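Local atomic coordinates of alpha-1,2-Mannosidase (Trichoderma reesei, PDB entry 1HCU), a protein that probably trims alpha-1,2-linked mannose residues from N-linked high-mannose glycans, as a calcium-dependent glycoside hydrolase of family 47. Residues Gly213-Phe225 against Gln234-Tyr248. Residues are numbered along the deposited sequence; the frame is centred on the assembly and turned at random.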
# COMPACT_ATOMS: atom_id res chain seq x y z
N GLY A 213 -12.14 -1.51 -25.58
CA GLY A 213 -10.95 -1.12 -26.32
C GLY A 213 -10.09 -2.36 -26.51
O GLY A 213 -10.53 -3.35 -27.11
N SER A 214 -8.87 -2.34 -26.00
CA SER A 214 -7.99 -3.50 -26.13
C SER A 214 -8.60 -4.70 -25.41
O SER A 214 -9.18 -4.56 -24.33
CB SER A 214 -6.62 -3.19 -25.52
OG SER A 214 -6.04 -2.06 -26.17
N PRO A 215 -8.50 -5.90 -26.01
CA PRO A 215 -9.06 -7.11 -25.39
C PRO A 215 -8.32 -7.46 -24.11
O PRO A 215 -7.14 -7.15 -23.96
CB PRO A 215 -8.86 -8.17 -26.48
CG PRO A 215 -7.58 -7.73 -27.11
CD PRO A 215 -7.77 -6.23 -27.24
N GLU A 216 -9.02 -8.09 -23.17
CA GLU A 216 -8.38 -8.46 -21.91
C GLU A 216 -7.40 -9.59 -22.17
O GLU A 216 -7.71 -10.51 -22.92
CB GLU A 216 -9.44 -8.93 -20.91
CG GLU A 216 -10.53 -7.92 -20.69
CD GLU A 216 -11.66 -8.46 -19.85
OE1 GLU A 216 -11.52 -8.55 -18.62
OE2 GLU A 216 -12.70 -8.81 -20.45
N ALA A 217 -6.22 -9.52 -21.56
CA ALA A 217 -5.23 -10.58 -21.76
C ALA A 217 -5.91 -11.87 -21.36
O ALA A 217 -5.79 -12.89 -22.03
CB ALA A 217 -4.02 -10.33 -20.88
N TRP A 218 -6.63 -11.80 -20.24
CA TRP A 218 -7.37 -12.92 -19.69
C TRP A 218 -8.54 -12.31 -18.95
O TRP A 218 -8.49 -11.15 -18.55
CB TRP A 218 -6.50 -13.73 -18.73
CG TRP A 218 -5.61 -14.74 -19.41
CD1 TRP A 218 -6.01 -15.88 -20.05
CD2 TRP A 218 -4.19 -14.68 -19.55
NE1 TRP A 218 -4.92 -16.54 -20.57
CE2 TRP A 218 -3.79 -15.82 -20.28
CE3 TRP A 218 -3.21 -13.77 -19.12
CZ2 TRP A 218 -2.45 -16.08 -20.60
CZ3 TRP A 218 -1.88 -14.03 -19.43
CH2 TRP A 218 -1.52 -15.17 -20.17
N PRO A 219 -9.62 -13.08 -18.76
CA PRO A 219 -10.80 -12.55 -18.05
C PRO A 219 -10.40 -11.88 -16.74
O PRO A 219 -9.78 -12.50 -15.88
CB PRO A 219 -11.65 -13.80 -17.85
CG PRO A 219 -11.30 -14.66 -19.04
CD PRO A 219 -9.79 -14.50 -19.11
N GLY A 220 -10.75 -10.61 -16.59
CA GLY A 220 -10.41 -9.90 -15.37
C GLY A 220 -9.06 -9.20 -15.39
O GLY A 220 -8.83 -8.28 -14.60
N LEU A 221 -8.17 -9.63 -16.27
CA LEU A 221 -6.84 -9.02 -16.38
C LEU A 221 -6.85 -7.96 -17.47
O LEU A 221 -6.56 -8.23 -18.65
CB LEU A 221 -5.79 -10.09 -16.67
CG LEU A 221 -5.67 -11.11 -15.53
CD1 LEU A 221 -4.58 -12.14 -15.83
CD2 LEU A 221 -5.36 -10.37 -14.22
N ILE A 222 -7.17 -6.74 -17.04
CA ILE A 222 -7.28 -5.57 -17.91
C ILE A 222 -5.97 -4.90 -18.27
O ILE A 222 -4.90 -5.28 -17.79
CB ILE A 222 -8.20 -4.50 -17.24
CG1 ILE A 222 -7.60 -4.02 -15.91
CG2 ILE A 222 -9.57 -5.12 -16.96
CD1 ILE A 222 -8.34 -2.84 -15.26
N GLY A 223 -6.06 -3.90 -19.14
CA GLY A 223 -4.88 -3.16 -19.58
C GLY A 223 -4.44 -2.18 -18.50
O GLY A 223 -5.08 -2.06 -17.46
N THR A 224 -3.35 -1.45 -18.77
CA THR A 224 -2.78 -0.52 -17.81
C THR A 224 -3.20 0.95 -17.97
O THR A 224 -3.44 1.64 -16.97
CB THR A 224 -1.23 -0.59 -17.85
OG1 THR A 224 -0.80 -1.92 -17.57
CG2 THR A 224 -0.62 0.35 -16.82
N PHE A 225 -3.27 1.43 -19.20
CA PHE A 225 -3.63 2.83 -19.44
C PHE A 225 -5.01 3.05 -20.05
O PHE A 225 -5.40 2.37 -21.01
CB PHE A 225 -2.56 3.49 -20.30
CG PHE A 225 -1.16 3.28 -19.78
CD1 PHE A 225 -0.30 2.36 -20.39
CD2 PHE A 225 -0.71 3.99 -18.67
CE1 PHE A 225 0.99 2.16 -19.90
CE2 PHE A 225 0.58 3.80 -18.17
CZ PHE A 225 1.43 2.88 -18.79
N GLN A 234 -6.13 1.04 -24.23
CA GLN A 234 -5.28 1.07 -25.42
C GLN A 234 -4.18 0.01 -25.41
O GLN A 234 -3.33 -0.02 -26.30
CB GLN A 234 -4.63 2.44 -25.53
CG GLN A 234 -4.03 2.87 -24.22
CD GLN A 234 -3.02 3.96 -24.40
OE1 GLN A 234 -3.33 5.02 -24.97
NE2 GLN A 234 -1.80 3.72 -23.93
N ASP A 235 -4.20 -0.85 -24.39
CA ASP A 235 -3.20 -1.91 -24.27
C ASP A 235 -3.77 -3.11 -23.50
O ASP A 235 -4.82 -3.01 -22.86
CB ASP A 235 -1.96 -1.38 -23.56
CG ASP A 235 -2.24 -0.99 -22.12
OD1 ASP A 235 -2.39 -1.90 -21.28
OD2 ASP A 235 -2.32 0.23 -21.83
N SER A 236 -3.06 -4.23 -23.57
CA SER A 236 -3.47 -5.44 -22.88
C SER A 236 -2.36 -5.93 -21.94
O SER A 236 -2.18 -7.13 -21.77
CB SER A 236 -3.82 -6.53 -23.89
OG SER A 236 -4.83 -6.09 -24.78
N SER A 237 -1.62 -4.99 -21.35
CA SER A 237 -0.54 -5.36 -20.45
C SER A 237 -0.89 -5.01 -19.00
O SER A 237 -1.74 -4.16 -18.75
CB SER A 237 0.75 -4.64 -20.85
OG SER A 237 0.67 -3.26 -20.55
N GLY A 238 -0.22 -5.66 -18.06
CA GLY A 238 -0.49 -5.38 -16.66
C GLY A 238 0.33 -6.26 -15.75
O GLY A 238 1.21 -6.99 -16.22
N SER A 239 0.03 -6.21 -14.46
CA SER A 239 0.73 -7.00 -13.45
C SER A 239 0.14 -6.70 -12.09
O SER A 239 -0.86 -5.99 -11.99
CB SER A 239 2.20 -6.60 -13.40
OG SER A 239 2.32 -5.30 -12.84
N TRP A 240 0.75 -7.25 -11.04
CA TRP A 240 0.30 -6.98 -9.69
C TRP A 240 1.27 -6.01 -9.00
O TRP A 240 1.38 -5.99 -7.78
CB TRP A 240 0.16 -8.27 -8.88
CG TRP A 240 -1.10 -9.02 -9.22
CD1 TRP A 240 -1.38 -9.68 -10.38
CD2 TRP A 240 -2.29 -9.11 -8.42
NE1 TRP A 240 -2.66 -10.17 -10.36
CE2 TRP A 240 -3.24 -9.84 -9.17
CE3 TRP A 240 -2.64 -8.64 -7.14
CZ2 TRP A 240 -4.53 -10.12 -8.69
CZ3 TRP A 240 -3.92 -8.92 -6.66
CH2 TRP A 240 -4.85 -9.65 -7.43
N SER A 241 1.97 -5.21 -9.80
CA SER A 241 2.90 -4.24 -9.23
C SER A 241 2.60 -2.81 -9.70
O SER A 241 1.44 -2.46 -9.91
CB SER A 241 4.36 -4.62 -9.57
OG SER A 241 4.60 -4.56 -10.96
N GLY A 242 3.64 -2.00 -9.86
CA GLY A 242 3.46 -0.62 -10.27
C GLY A 242 2.47 -0.39 -11.41
O GLY A 242 2.44 -1.14 -12.38
N LEU A 243 1.66 0.66 -11.27
CA LEU A 243 0.68 1.04 -12.27
C LEU A 243 -0.62 0.23 -12.32
O LEU A 243 -1.54 0.60 -13.05
CB LEU A 243 1.31 1.00 -13.67
CG LEU A 243 2.54 1.87 -13.90
CD1 LEU A 243 3.03 1.60 -15.31
CD2 LEU A 243 2.20 3.35 -13.70
N MET A 244 -0.71 -0.86 -11.56
CA MET A 244 -1.92 -1.68 -11.57
C MET A 244 -2.30 -2.29 -10.22
O MET A 244 -3.48 -2.40 -9.90
CB MET A 244 -1.78 -2.80 -12.62
CG MET A 244 -2.99 -3.73 -12.76
SD MET A 244 -2.85 -4.84 -14.21
CE MET A 244 -3.27 -3.71 -15.56
N ASP A 245 -1.29 -2.67 -9.44
CA ASP A 245 -1.51 -3.30 -8.14
C ASP A 245 -2.73 -2.89 -7.31
O ASP A 245 -3.65 -3.69 -7.10
CB ASP A 245 -0.27 -3.15 -7.25
CG ASP A 245 0.27 -1.72 -7.22
OD1 ASP A 245 -0.48 -0.76 -7.52
OD2 ASP A 245 1.47 -1.56 -6.90
N SER A 246 -2.75 -1.65 -6.83
CA SER A 246 -3.86 -1.22 -5.98
C SER A 246 -5.26 -1.26 -6.59
O SER A 246 -6.24 -1.18 -5.86
CB SER A 246 -3.55 0.16 -5.36
OG SER A 246 -3.11 1.11 -6.32
N PHE A 247 -5.36 -1.39 -7.91
CA PHE A 247 -6.67 -1.48 -8.57
C PHE A 247 -7.37 -2.79 -8.20
O PHE A 247 -8.53 -2.79 -7.78
CB PHE A 247 -6.54 -1.40 -10.09
CG PHE A 247 -7.74 -1.93 -10.82
CD1 PHE A 247 -7.71 -3.18 -11.42
CD2 PHE A 247 -8.94 -1.23 -10.80
CE1 PHE A 247 -8.86 -3.73 -12.00
CE2 PHE A 247 -10.10 -1.77 -11.37
CZ PHE A 247 -10.06 -3.02 -11.97
N TYR A 248 -6.66 -3.91 -8.37
CA TYR A 248 -7.19 -5.22 -8.02
C TYR A 248 -7.46 -5.28 -6.52
O TYR A 248 -8.46 -5.84 -6.08
CB TYR A 248 -6.20 -6.33 -8.39
CG TYR A 248 -6.02 -6.51 -9.89
CD1 TYR A 248 -4.76 -6.60 -10.46
CD2 TYR A 248 -7.13 -6.57 -10.72
CE1 TYR A 248 -4.60 -6.73 -11.83
CE2 TYR A 248 -6.99 -6.70 -12.09
CZ TYR A 248 -5.72 -6.78 -12.64
OH TYR A 248 -5.58 -6.88 -14.00
O HOH W 1 -6.99 -4.80 -22.33
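Asp235 OD2 lies at the edge of the Phe225 ring, near its plane, 3.3 Å from Phe225 CD1, while CG2 of the adjacent Thr224 covers the centre of one face, 3.7 Å above the plane. Farther along, Gly220 O lies at the edge of the Tyr248 ring, near its plane, and Ile222 CD1 closes to 3.4 Å from Phe247 CE1. The carboxylate of Asp235 grips the opposite backbone with both oxygens, each through its syn lone pair: Thr224 N reaches OD1 at 2.7 Å, nearly straight at 170°, and Phe225 N reaches OD2 at 3.0 Å. With chi1 at 65°, CG of Asp235 sits between its own N and carbonyl carbon, which lets OD1 also accept Ser237 N on the anti lone pair, an Asx turn. Replacing this carboxylate with an alanine removes both oxygens and would probably leave the amides of Thr224, Phe225 and Ser237 without these acceptors. Thr224 OG1 donates to Ser237 O at 2.7 Å, from above the carbonyl plane, and Ser236 OG donates to Pro215 O within its plane. The contact joins the loop after helix 196-209 to strand 237-238 and the segment leading into helix 245-257, which includes Asp245, a predicted active-site residue, in the (alpha/alpha)7 barrel of glycoside hydrolase family 47.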